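Local coordinates for protein AgaA (Rhizobium radiobacter, PDB 6HLX) that binds the opine agropinic acid as a periplasmic solute-binding protein and probably delivers it to an ABC transporter for import into the bacterium, at residues R325-S330 and G370-T375; S330-Q335 and P358-R363; S46-E51 and Y180-K185; K29-R34 and L478-T483. One frame throughout, in Å; residues are numbered along the deposited sequence.

Contact 1 of 4, residues R325-S330 and G370-T375. With EDO (1,2-ethanediol), chain B.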
# COMPACT_ATOMS: atom_id res chain seq x y z
N ARG A 325 10.90 -8.05 20.71
CA ARG A 325 9.51 -7.64 20.69
C ARG A 325 9.02 -7.59 19.26
O ARG A 325 9.73 -7.06 18.40
CB ARG A 325 9.33 -6.26 21.35
CG ARG A 325 9.79 -6.21 22.82
CD ARG A 325 9.17 -5.03 23.54
NE ARG A 325 7.74 -5.23 23.80
CZ ARG A 325 7.24 -5.78 24.90
NH1 ARG A 325 8.04 -6.20 25.87
NH2 ARG A 325 5.92 -5.92 25.03
N LEU A 326 7.82 -8.13 19.00
CA LEU A 326 7.19 -8.10 17.67
C LEU A 326 6.02 -7.14 17.67
O LEU A 326 5.08 -7.31 18.45
CB LEU A 326 6.71 -9.50 17.27
CG LEU A 326 5.91 -9.68 15.95
CD1 LEU A 326 6.75 -9.26 14.73
CD2 LEU A 326 5.49 -11.13 15.79
N LEU A 327 6.08 -6.15 16.77
CA LEU A 327 5.00 -5.18 16.63
C LEU A 327 3.98 -5.67 15.61
O LEU A 327 4.32 -5.98 14.46
CB LEU A 327 5.55 -3.81 16.18
CG LEU A 327 4.52 -2.71 15.86
CD1 LEU A 327 3.68 -2.33 17.10
CD2 LEU A 327 5.19 -1.50 15.22
N ALA A 328 2.71 -5.67 16.00
CA ALA A 328 1.63 -5.96 15.06
C ALA A 328 0.44 -5.10 15.52
O ALA A 328 0.66 -3.96 15.94
CB ALA A 328 1.31 -7.46 15.04
N THR A 329 -0.79 -5.61 15.42
CA THR A 329 -1.98 -4.85 15.84
C THR A 329 -3.05 -5.82 16.28
O THR A 329 -3.11 -6.94 15.77
CB THR A 329 -2.50 -3.93 14.69
OG1 THR A 329 -3.62 -3.13 15.14
CG2 THR A 329 -2.92 -4.73 13.42
N SER A 330 -3.95 -5.37 17.18
CA SER A 330 -5.10 -6.18 17.55
C SER A 330 -6.32 -5.73 16.69
O SER A 330 -7.38 -6.33 16.79
CB SER A 330 -5.43 -5.98 19.02
OG SER A 330 -5.46 -4.57 19.21
N GLY A 370 10.34 3.69 12.76
CA GLY A 370 11.19 2.52 13.01
C GLY A 370 11.25 2.17 14.49
O GLY A 370 12.21 1.55 14.94
N ASP A 371 10.21 2.56 15.26
CA ASP A 371 10.14 2.30 16.69
C ASP A 371 9.69 0.86 16.97
O ASP A 371 8.62 0.62 17.54
CB ASP A 371 9.24 3.33 17.39
CG ASP A 371 9.24 3.23 18.91
OD1 ASP A 371 10.15 2.54 19.46
OD2 ASP A 371 8.34 3.82 19.54
N TYR A 372 10.51 -0.11 16.55
CA TYR A 372 10.22 -1.53 16.72
C TYR A 372 11.49 -2.34 16.46
O TYR A 372 12.43 -1.80 15.88
CB TYR A 372 9.10 -1.96 15.73
CG TYR A 372 9.41 -1.83 14.25
CD1 TYR A 372 10.03 -2.87 13.56
CD2 TYR A 372 8.96 -0.73 13.51
CE1 TYR A 372 10.23 -2.80 12.18
CE2 TYR A 372 9.19 -0.64 12.13
CZ TYR A 372 9.82 -1.68 11.47
OH TYR A 372 9.99 -1.65 10.10
N ASP A 373 11.49 -3.64 16.85
CA ASP A 373 12.59 -4.60 16.61
C ASP A 373 12.26 -5.29 15.27
O ASP A 373 13.07 -5.32 14.35
CB ASP A 373 12.66 -5.63 17.75
CG ASP A 373 12.99 -5.06 19.12
OD1 ASP A 373 13.56 -3.96 19.18
OD2 ASP A 373 12.65 -5.72 20.14
N PHE A 374 11.03 -5.81 15.15
CA PHE A 374 10.48 -6.35 13.90
C PHE A 374 8.98 -6.22 13.90
O PHE A 374 8.39 -6.00 14.96
CB PHE A 374 10.97 -7.76 13.52
CG PHE A 374 10.56 -8.99 14.31
CD1 PHE A 374 10.43 -8.93 15.70
CD2 PHE A 374 10.48 -10.24 13.69
CE1 PHE A 374 10.17 -10.10 16.44
CE2 PHE A 374 10.23 -11.40 14.43
CZ PHE A 374 10.07 -11.32 15.80
N THR A 375 8.37 -6.23 12.71
CA THR A 375 6.92 -6.01 12.60
C THR A 375 6.30 -6.93 11.59
O THR A 375 6.95 -7.28 10.60
CB THR A 375 6.58 -4.53 12.31
OG1 THR A 375 5.15 -4.32 12.36
CG2 THR A 375 7.09 -4.03 10.93
C1 EDO B . 16.92 -0.56 17.85
O1 EDO B . 17.62 -1.34 18.80
C2 EDO B . 15.91 -1.46 17.11
O2 EDO B . 14.89 -1.91 17.99
O HOH W 1 9.05 -4.48 17.99
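Strands 322-327 and 374-379 run side by side and parallel in a mixed beta-sheet, and this contact is the point where the second strand joins the first. Leu327 pairs with Thr375: Leu327 N gives a hydrogen bond of 2.9 Å to Phe374 O, nearly straight at 177° and in the carbonyl plane. Thr375 OG1, placed anti to its own backbone N (chi1 -174°), turns to Leu327 O and donates to it at 2.8 Å from above the carbonyl plane, while also meeting Arg363 NH1. At the other end the strands splay apart. There Asp373 OD2 accepts a hydrogen bond from Arg325 N at 3.0 Å through its anti lone pair, so a side chain does the work of a strand bond. A water fills the widening gap, donating to Arg325 O at 2.7 Å and accepting from Asp373 N. The guanidinium of Arg325 leads away to a salt bridge with Asp356. On one side of the sheet Leu326 CD1 sits over the centre of the Phe374 ring, 3.7 Å from the centroid and only 6° off the normal, a CH-pi contact; Arg325 O lies at the edge of the same ring. On the side of Leu327 and Thr375, Leu327 CD2 packs on Tyr372 CB. Helix 360-369 ends in a Schellman motif at Gly370 before the chain enters strand 374-379. The side chain of Thr375, at the start of its strand, is about 5 Å from the bound agropinic acid; parallel neighbours reached through intervening helices are characteristic of the alpha/beta lobes of periplasmic binding proteins.

Contact 2 of 4, residues S330-Q335 and P358-R363. With G9Z (agropinic acid), chain E.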
# COMPACT_ATOMS: atom_id res chain seq x y z
N SER A 330 -3.95 -5.37 17.18
CA SER A 330 -5.10 -6.18 17.55
C SER A 330 -6.32 -5.73 16.69
O SER A 330 -7.38 -6.33 16.79
CB SER A 330 -5.43 -5.98 19.02
OG SER A 330 -5.46 -4.57 19.21
N GLN A 331 -6.19 -4.65 15.89
CA GLN A 331 -7.32 -4.13 15.09
C GLN A 331 -7.74 -5.07 13.94
O GLN A 331 -8.89 -5.04 13.49
CB GLN A 331 -7.00 -2.73 14.56
CG GLN A 331 -8.25 -2.07 13.90
CD GLN A 331 -8.19 -0.57 13.74
OE1 GLN A 331 -8.87 0.02 12.87
NE2 GLN A 331 -7.41 0.10 14.59
N TYR A 332 -6.78 -5.86 13.43
CA TYR A 332 -7.01 -6.80 12.35
C TYR A 332 -6.70 -8.16 12.92
O TYR A 332 -5.54 -8.43 13.26
CB TYR A 332 -6.10 -6.46 11.15
CG TYR A 332 -6.45 -5.12 10.55
CD1 TYR A 332 -5.97 -3.93 11.10
CD2 TYR A 332 -7.33 -5.02 9.47
CE1 TYR A 332 -6.34 -2.69 10.59
CE2 TYR A 332 -7.71 -3.78 8.95
CZ TYR A 332 -7.23 -2.62 9.53
OH TYR A 332 -7.58 -1.41 9.01
N SER A 333 -7.72 -8.99 13.11
CA SER A 333 -7.50 -10.31 13.71
C SER A 333 -6.41 -11.09 12.99
O SER A 333 -5.62 -11.77 13.66
CB SER A 333 -8.79 -11.12 13.75
OG SER A 333 -9.66 -10.51 14.68
N PHE A 334 -6.34 -10.99 11.65
CA PHE A 334 -5.27 -11.77 10.96
C PHE A 334 -3.87 -11.31 11.37
O PHE A 334 -2.96 -12.13 11.38
CB PHE A 334 -5.46 -11.78 9.44
CG PHE A 334 -5.24 -10.44 8.76
CD1 PHE A 334 -3.97 -10.04 8.37
CD2 PHE A 334 -6.32 -9.59 8.49
CE1 PHE A 334 -3.77 -8.80 7.76
CE2 PHE A 334 -6.12 -8.36 7.86
CZ PHE A 334 -4.85 -7.98 7.49
N GLN A 335 -3.68 -10.02 11.68
CA GLN A 335 -2.37 -9.50 12.10
C GLN A 335 -2.03 -10.04 13.49
O GLN A 335 -0.93 -10.56 13.73
CB GLN A 335 -2.40 -7.97 12.12
CG GLN A 335 -2.41 -7.32 10.74
CD GLN A 335 -1.12 -6.59 10.45
OE1 GLN A 335 -0.28 -6.36 11.33
NE2 GLN A 335 -0.95 -6.19 9.21
N PRO A 358 -1.09 -2.82 19.56
CA PRO A 358 -1.95 -1.64 19.72
C PRO A 358 -2.95 -1.53 18.57
O PRO A 358 -2.97 -2.39 17.68
CB PRO A 358 -0.95 -0.49 19.65
CG PRO A 358 0.08 -0.97 18.66
CD PRO A 358 0.21 -2.45 18.95
N ASP A 359 -3.74 -0.46 18.53
CA ASP A 359 -4.66 -0.27 17.40
C ASP A 359 -3.85 0.07 16.13
O ASP A 359 -2.64 0.25 16.22
CB ASP A 359 -5.74 0.77 17.71
CG ASP A 359 -5.31 2.24 17.72
OD1 ASP A 359 -4.12 2.51 17.56
OD2 ASP A 359 -6.18 3.10 17.88
N TRP A 360 -4.52 0.16 14.97
CA TRP A 360 -3.78 0.35 13.73
C TRP A 360 -2.99 1.65 13.67
O TRP A 360 -1.80 1.63 13.32
CB TRP A 360 -4.70 0.21 12.49
CG TRP A 360 -3.90 0.35 11.23
CD1 TRP A 360 -3.86 1.44 10.42
CD2 TRP A 360 -2.85 -0.51 10.80
NE1 TRP A 360 -2.93 1.25 9.43
CE2 TRP A 360 -2.28 0.06 9.64
CE3 TRP A 360 -2.37 -1.76 11.24
CZ2 TRP A 360 -1.25 -0.55 8.93
CZ3 TRP A 360 -1.35 -2.37 10.53
CH2 TRP A 360 -0.78 -1.76 9.40
N ALA A 361 -3.64 2.78 13.99
CA ALA A 361 -2.97 4.09 13.92
C ALA A 361 -1.71 4.13 14.82
O ALA A 361 -0.67 4.67 14.40
CB ALA A 361 -3.94 5.20 14.31
N SER A 362 -1.78 3.50 16.02
CA SER A 362 -0.60 3.47 16.90
C SER A 362 0.50 2.60 16.30
O SER A 362 1.65 3.00 16.34
CB SER A 362 -0.97 2.97 18.30
OG SER A 362 -1.95 3.85 18.84
N ARG A 363 0.13 1.44 15.70
CA ARG A 363 1.14 0.58 15.04
C ARG A 363 1.82 1.40 13.90
O ARG A 363 3.05 1.38 13.79
CB ARG A 363 0.45 -0.69 14.47
CG ARG A 363 1.37 -1.65 13.69
CD ARG A 363 1.58 -1.24 12.23
NE ARG A 363 2.47 -2.18 11.56
CZ ARG A 363 3.04 -1.99 10.38
NH1 ARG A 363 3.86 -2.91 9.88
NH2 ARG A 363 2.78 -0.90 9.67
OAM G9Z E . -3.71 -0.49 6.23
CAB G9Z E . -3.59 -1.65 6.65
CAC G9Z E . -4.38 -2.17 7.69
CB G9Z E . -3.91 -3.65 7.88
CA G9Z E . -2.69 -3.80 6.98
C G9Z E . -2.82 -4.94 6.13
O G9Z E . -3.45 -4.83 5.05
N G9Z E . -2.62 -2.49 6.25
CAG G9Z E . -1.64 -2.20 5.13
CAH G9Z E . -0.27 -1.85 5.70
OAP G9Z E . 0.21 -3.01 6.38
CAI G9Z E . 0.73 -1.44 4.61
OAQ G9Z E . 0.07 -0.56 3.67
CAJ G9Z E . 1.94 -0.64 5.21
OAR G9Z E . 2.84 -0.27 4.15
CAK G9Z E . 2.71 -1.33 6.36
OAT G9Z E . 3.59 -0.37 6.99
CAL G9Z E . 3.47 -2.58 5.91
OAS G9Z E . 4.05 -3.25 7.05
OXT G9Z E . -2.31 -6.03 6.53
O HOH W 2 2.09 -5.01 11.87
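Tyr332 and Trp360 each turn one ring face to the pyrrolidinone (lactam) ring of agropinic acid, whose CB lies over the centre of the tyrosine ring and whose CAC lies over the indole. The planes of the tyrosine ring and the six-membered indole ring stand obliquely, 81° apart, and Trp360 CB meets the edge of the tyrosine at Tyr332 CE1, 3.8 Å away. Phe334 brings its ring edge to the ligand carboxylate. That carboxylate accepts from Gln335 NE2, at 3.0 Å from G9Z OXT; a bend at chi2 (-111°) carries the amide there. These residues line the ligand pocket, at the N-terminal ends of helices 333-347 and 360-369. Asp359 caps the latter, its OD1 taking both Ser362 N and Ser362 OG from opposite faces of the carboxylate. Arg363 grips the far end of the ligand: NH2 reaches G9Z OAT at 2.8 Å, near the guanidinium plane, and NH1 reaches G9Z OAS at 2.9 Å. A water accepts from Arg363 NE and donates to Gln335 OE1, linking the two side chains beside the ligand site. Ser330 N bonds to Pro358 O at 3.2 Å, from above the carbonyl plane. Tyr332 OH and Trp360 NE1 find partners at Ser9 and Pro21.

Contact 3 of 4, residues S46-E51 and Y180-K185. With ACT (acetate ion), chain K; SO4 (sulfate ion), chain T.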
# COMPACT_ATOMS: atom_id res chain seq x y z
N SER A 46 -3.95 5.59 -16.29
CA SER A 46 -4.95 6.47 -16.87
C SER A 46 -4.48 7.94 -16.80
O SER A 46 -4.05 8.36 -15.73
CB SER A 46 -6.27 6.31 -16.10
OG SER A 46 -7.26 7.24 -16.54
N PRO A 47 -4.58 8.73 -17.90
CA PRO A 47 -4.23 10.16 -17.82
C PRO A 47 -5.36 10.88 -17.06
O PRO A 47 -6.53 10.89 -17.48
CB PRO A 47 -4.11 10.57 -19.29
CG PRO A 47 -5.04 9.66 -20.03
CD PRO A 47 -5.08 8.36 -19.25
N GLU A 48 -5.02 11.40 -15.88
CA GLU A 48 -6.00 12.04 -15.00
C GLU A 48 -5.85 13.55 -15.07
O GLU A 48 -6.33 14.13 -16.03
CB GLU A 48 -5.94 11.46 -13.57
CG GLU A 48 -6.41 10.00 -13.52
CD GLU A 48 -7.88 9.71 -13.76
OE1 GLU A 48 -8.73 10.60 -13.53
OE2 GLU A 48 -8.20 8.57 -14.17
N LEU A 49 -5.13 14.19 -14.12
CA LEU A 49 -4.93 15.65 -14.27
C LEU A 49 -4.01 16.00 -15.46
O LEU A 49 -4.07 17.12 -15.99
CB LEU A 49 -4.45 16.28 -12.98
CG LEU A 49 -5.44 16.17 -11.83
CD1 LEU A 49 -4.81 16.73 -10.54
CD2 LEU A 49 -6.77 16.91 -12.15
N ALA A 50 -3.20 15.04 -15.89
CA ALA A 50 -2.43 15.19 -17.13
C ALA A 50 -3.30 14.57 -18.24
O ALA A 50 -3.64 13.39 -18.15
CB ALA A 50 -1.09 14.44 -17.03
N GLU A 51 -3.72 15.36 -19.23
CA GLU A 51 -4.48 14.82 -20.38
C GLU A 51 -3.56 13.94 -21.26
O GLU A 51 -4.03 13.03 -21.96
CB GLU A 51 -5.00 15.97 -21.23
CG GLU A 51 -5.97 15.52 -22.30
CD GLU A 51 -6.74 16.64 -22.95
OE1 GLU A 51 -7.63 16.33 -23.77
OE2 GLU A 51 -6.46 17.82 -22.64
N TYR A 180 -16.34 17.93 -11.85
CA TYR A 180 -15.34 16.88 -12.13
C TYR A 180 -15.22 16.70 -13.66
O TYR A 180 -16.21 16.88 -14.39
CB TYR A 180 -15.74 15.58 -11.46
CG TYR A 180 -14.74 14.45 -11.61
CD1 TYR A 180 -13.42 14.60 -11.20
CD2 TYR A 180 -15.14 13.21 -12.11
CE1 TYR A 180 -12.52 13.53 -11.27
CE2 TYR A 180 -14.26 12.14 -12.16
CZ TYR A 180 -12.93 12.31 -11.79
OH TYR A 180 -12.07 11.25 -11.82
N TYR A 181 -14.00 16.41 -14.14
CA TYR A 181 -13.73 16.40 -15.59
C TYR A 181 -14.21 15.17 -16.38
O TYR A 181 -14.12 15.20 -17.62
CB TYR A 181 -12.24 16.63 -15.86
CG TYR A 181 -11.32 15.71 -15.09
CD1 TYR A 181 -11.02 14.43 -15.56
CD2 TYR A 181 -10.74 16.11 -13.89
CE1 TYR A 181 -10.17 13.58 -14.86
CE2 TYR A 181 -9.89 15.27 -13.17
CZ TYR A 181 -9.62 14.00 -13.65
OH TYR A 181 -8.75 13.20 -12.94
N LYS A 182 -14.71 14.12 -15.72
CA LYS A 182 -15.20 12.95 -16.45
C LYS A 182 -16.71 13.01 -16.59
O LYS A 182 -17.42 13.16 -15.59
CB LYS A 182 -14.79 11.64 -15.76
CG LYS A 182 -13.29 11.43 -15.69
CD LYS A 182 -12.95 10.08 -15.10
CE LYS A 182 -11.45 9.93 -14.92
NZ LYS A 182 -11.08 8.57 -14.39
N LYS A 183 -17.22 12.92 -17.84
CA LYS A 183 -18.66 12.98 -18.12
C LYS A 183 -19.39 11.82 -17.42
O LYS A 183 -18.93 10.68 -17.46
CB LYS A 183 -18.88 12.92 -19.65
CG LYS A 183 -20.30 13.29 -20.07
CD LYS A 183 -20.56 12.98 -21.54
CE LYS A 183 -21.76 13.71 -22.11
NZ LYS A 183 -23.04 13.31 -21.46
N GLY A 184 -20.49 12.14 -16.75
CA GLY A 184 -21.33 11.17 -16.05
C GLY A 184 -20.71 10.57 -14.81
O GLY A 184 -21.20 9.55 -14.30
N LYS A 185 -19.59 11.14 -14.34
CA LYS A 185 -18.97 10.61 -13.14
C LYS A 185 -18.81 11.69 -12.07
O LYS A 185 -18.55 12.85 -12.40
CB LYS A 185 -17.60 9.99 -13.46
CG LYS A 185 -17.69 8.79 -14.40
CD LYS A 185 -16.32 8.13 -14.55
CE LYS A 185 -16.33 7.02 -15.57
NZ LYS A 185 -15.10 6.19 -15.46
C ACT K . -12.44 6.49 -17.47
O ACT K . -12.98 5.36 -17.53
OXT ACT K . -11.66 6.88 -16.56
CH3 ACT K . -12.78 7.49 -18.60
S SO4 T . -21.76 15.82 -16.77
O1 SO4 T . -22.81 16.67 -16.21
O2 SO4 T . -22.10 15.49 -18.16
O3 SO4 T . -20.50 16.55 -16.74
O4 SO4 T . -21.66 14.59 -15.99
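Glu48 receives a proton donor on each carboxylate oxygen from the loop 180-185. Tyr181 OH donates to Glu48 OE1 at 2.7 Å, which accepts with its anti lone pair, and Lys182 NZ forms a salt bridge with Glu48 OE2 at 2.9 Å on the syn side. Ser46 OG adds a third bond, to OE2 from above the carboxylate plane, also at 2.9 Å. The glutamate chain is folded at chi2 (-69°), which swings its end toward the loop although CB starts off to one side. Lys182, by contrast, is extended beyond CG and crosses the glutamate at about a right angle. Its ammonium group also meets Glu481 and an acetate, bonding to ACT OXT at 2.8 Å; Lys185 NZ reaches the other acetate oxygen weakly. The acetate probably comes from the crystallisation liquor.

Around this polar centre the packing is modest. Glu48 OE1 lies at the edge of the Tyr181 ring, in its plane, with the carboxylate turned 49° from the ring. Leu49 CD2 touches Tyr181 CE2 at 3.7 Å, and Tyr180 CE1 lies above one face of the Tyr181 ring, toward its rim. A type II turn from Lys182 to Lys185, with Gly184 at positive phi, closes the loop, and Gly184 N holds a sulfate oxygen, this ion too probably from the crystallisation liquor. Strand 45-55 is thus joined to the connection between strands 171-176 and 190-195, which belong to a different sheet. With three donors on a largely buried carboxylate and a lysine bound to it, Glu48 is probably held as the anion and its rotation is well fixed.

Contact 4 of 4, residues K29-R34 and L478-T483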
# COMPACT_ATOMS: atom_id res chain seq x y z
N LYS A 29 -9.00 9.09 0.45
CA LYS A 29 -8.21 9.99 -0.43
C LYS A 29 -8.52 9.75 -1.91
O LYS A 29 -8.57 10.70 -2.68
CB LYS A 29 -6.70 9.79 -0.23
CG LYS A 29 -6.20 10.45 1.04
CD LYS A 29 -4.66 10.61 1.10
CE LYS A 29 -3.93 9.27 1.02
NZ LYS A 29 -2.49 9.40 1.39
N LEU A 30 -8.74 8.48 -2.30
CA LEU A 30 -8.98 8.14 -3.71
C LEU A 30 -10.39 8.52 -4.20
O LEU A 30 -10.65 8.51 -5.41
CB LEU A 30 -8.62 6.68 -3.99
CG LEU A 30 -7.13 6.38 -3.81
CD1 LEU A 30 -6.89 4.89 -3.78
CD2 LEU A 30 -6.26 7.09 -4.89
N ALA A 31 -11.26 8.95 -3.29
CA ALA A 31 -12.57 9.47 -3.67
C ALA A 31 -12.44 10.98 -3.94
O ALA A 31 -13.16 11.51 -4.77
CB ALA A 31 -13.56 9.25 -2.52
N ILE A 32 -11.60 11.67 -3.17
CA ILE A 32 -11.49 13.14 -3.18
C ILE A 32 -10.36 13.68 -4.05
O ILE A 32 -10.38 14.86 -4.38
CB ILE A 32 -11.27 13.57 -1.70
CG1 ILE A 32 -12.53 13.28 -0.84
CG2 ILE A 32 -10.80 15.05 -1.53
CD1 ILE A 32 -12.13 13.24 0.74
N HIS A 33 -9.34 12.86 -4.32
CA HIS A 33 -8.14 13.36 -4.99
C HIS A 33 -7.80 12.66 -6.28
O HIS A 33 -8.17 11.51 -6.47
CB HIS A 33 -6.94 13.22 -4.03
CG HIS A 33 -7.00 14.12 -2.83
ND1 HIS A 33 -6.89 15.49 -2.95
CD2 HIS A 33 -7.10 13.81 -1.51
CE1 HIS A 33 -6.97 15.98 -1.73
NE2 HIS A 33 -7.09 14.99 -0.82
N ARG A 34 -6.96 13.33 -7.10
CA ARG A 34 -6.43 12.79 -8.35
C ARG A 34 -4.99 13.26 -8.51
O ARG A 34 -4.65 14.36 -8.06
CB ARG A 34 -7.28 13.28 -9.55
CG ARG A 34 -8.62 12.55 -9.73
CD ARG A 34 -8.39 11.08 -10.09
NE ARG A 34 -9.62 10.28 -10.21
CZ ARG A 34 -10.22 9.65 -9.20
NH1 ARG A 34 -9.76 9.76 -7.96
NH2 ARG A 34 -11.29 8.91 -9.43
N LEU A 478 -10.50 3.95 -5.75
CA LEU A 478 -10.62 4.72 -7.00
C LEU A 478 -11.91 4.36 -7.76
O LEU A 478 -12.51 5.23 -8.41
CB LEU A 478 -9.45 4.38 -7.93
CG LEU A 478 -8.15 5.13 -7.66
CD1 LEU A 478 -6.95 4.44 -8.37
CD2 LEU A 478 -8.27 6.58 -8.13
N SER A 479 -12.32 3.08 -7.70
CA SER A 479 -13.48 2.61 -8.46
C SER A 479 -14.83 3.17 -7.94
O SER A 479 -15.87 2.94 -8.58
CB SER A 479 -13.50 1.08 -8.52
OG SER A 479 -13.95 0.52 -7.30
N ILE A 480 -14.83 3.92 -6.80
CA ILE A 480 -16.08 4.51 -6.28
C ILE A 480 -16.71 5.47 -7.31
O ILE A 480 -17.91 5.71 -7.28
CB ILE A 480 -15.87 5.17 -4.89
CG1 ILE A 480 -17.23 5.37 -4.10
CG2 ILE A 480 -15.07 6.49 -4.98
CD1 ILE A 480 -17.81 4.03 -3.51
N GLU A 481 -15.90 6.04 -8.22
CA GLU A 481 -16.45 6.96 -9.22
C GLU A 481 -17.35 6.26 -10.25
O GLU A 481 -18.06 6.93 -10.99
CB GLU A 481 -15.34 7.74 -9.93
CG GLU A 481 -14.46 6.91 -10.86
CD GLU A 481 -13.46 7.73 -11.66
OE1 GLU A 481 -13.50 8.98 -11.54
OE2 GLU A 481 -12.66 7.14 -12.41
N ASN A 482 -17.25 4.92 -10.34
CA ASN A 482 -18.05 4.11 -11.27
C ASN A 482 -19.17 3.37 -10.57
O ASN A 482 -19.94 2.65 -11.21
CB ASN A 482 -17.14 3.04 -11.89
CG ASN A 482 -15.96 3.60 -12.63
OD1 ASN A 482 -16.05 4.63 -13.31
ND2 ASN A 482 -14.84 2.91 -12.54
N THR A 483 -19.18 3.43 -9.24
CA THR A 483 -20.13 2.66 -8.43
C THR A 483 -21.54 3.24 -8.54
O THR A 483 -21.71 4.45 -8.56
CB THR A 483 -19.60 2.56 -7.00
OG1 THR A 483 -18.25 2.03 -7.06
CG2 THR A 483 -20.48 1.67 -6.11
O HOH W 3 -12.62 7.73 -7.24
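Arg34 reaches across to Leu478 and Glu481 with a chain whose CG lies beside the backbone N and that folds at chi2 (-65°), curling its guanidinium back toward the last turn of helix 23-32. Arg34 CG packs 3.3 Å from Tyr181 OH, and NE has a weak bond to Tyr180 OH and a long, weak ion pair with Glu48. CZ lies 3.8 Å from Leu478 CD2, and this methyl sits over one face of the guanidinium, toward its rim, coming to 3.5 Å from Arg34 NH1. That NH1 donates twice, to Leu30 O at 3.0 Å and to His33 O at 2.8 Å, binding one carbonyl of the last helical turn and one just beyond. NH2 points to Glu481 OE1 at 3.1 Å, a salt bridge whose hydrogen bond is weak, with the guanidinium and carboxylate planes 71° apart. It also donates to a water that donates to Leu30 O and Leu478 O, bridging the two backbones. Glu481 has further partners in Tyr180 and Lys182. Apolar contacts complete the seam: Leu30 CD2 meets Leu478 CD2 at 3.8 Å, and Ala31 CB meets Ile480 CG2 at 4.0 Å. The 3-10 segment 478-481 lies against the C-terminal end of helix 23-32, while Ala31 and Ile480 also pack on strands 161-167 and 190-195, and Ile480 touches strand 3-8 of the same sheet.

Overall arrangement
The four contacts form two touching pairs. Contacts 1 and 2, centres 11 Å apart, share Ser330: contact 2 is nested within contact 1 along the chain, strand 322-327 leading into helix 333-347 and helix 360-369 into strand 374-379, so these inner strands of the mixed sheet adjoin the ligand pocket. Contacts 3 and 4, also 11 Å apart between centres, meet through Tyr180 with Glu481 and Lys185 with Asn482, contact 3 nested within contact 4, which brings the chain's early and late parts together. Centres of contacts 1 and 3 are 40 Å apart, on opposite sides of the chain's centre; contact 2 lines part of the agropinic acid pocket, whereas contacts 3 and 4 lie away from it.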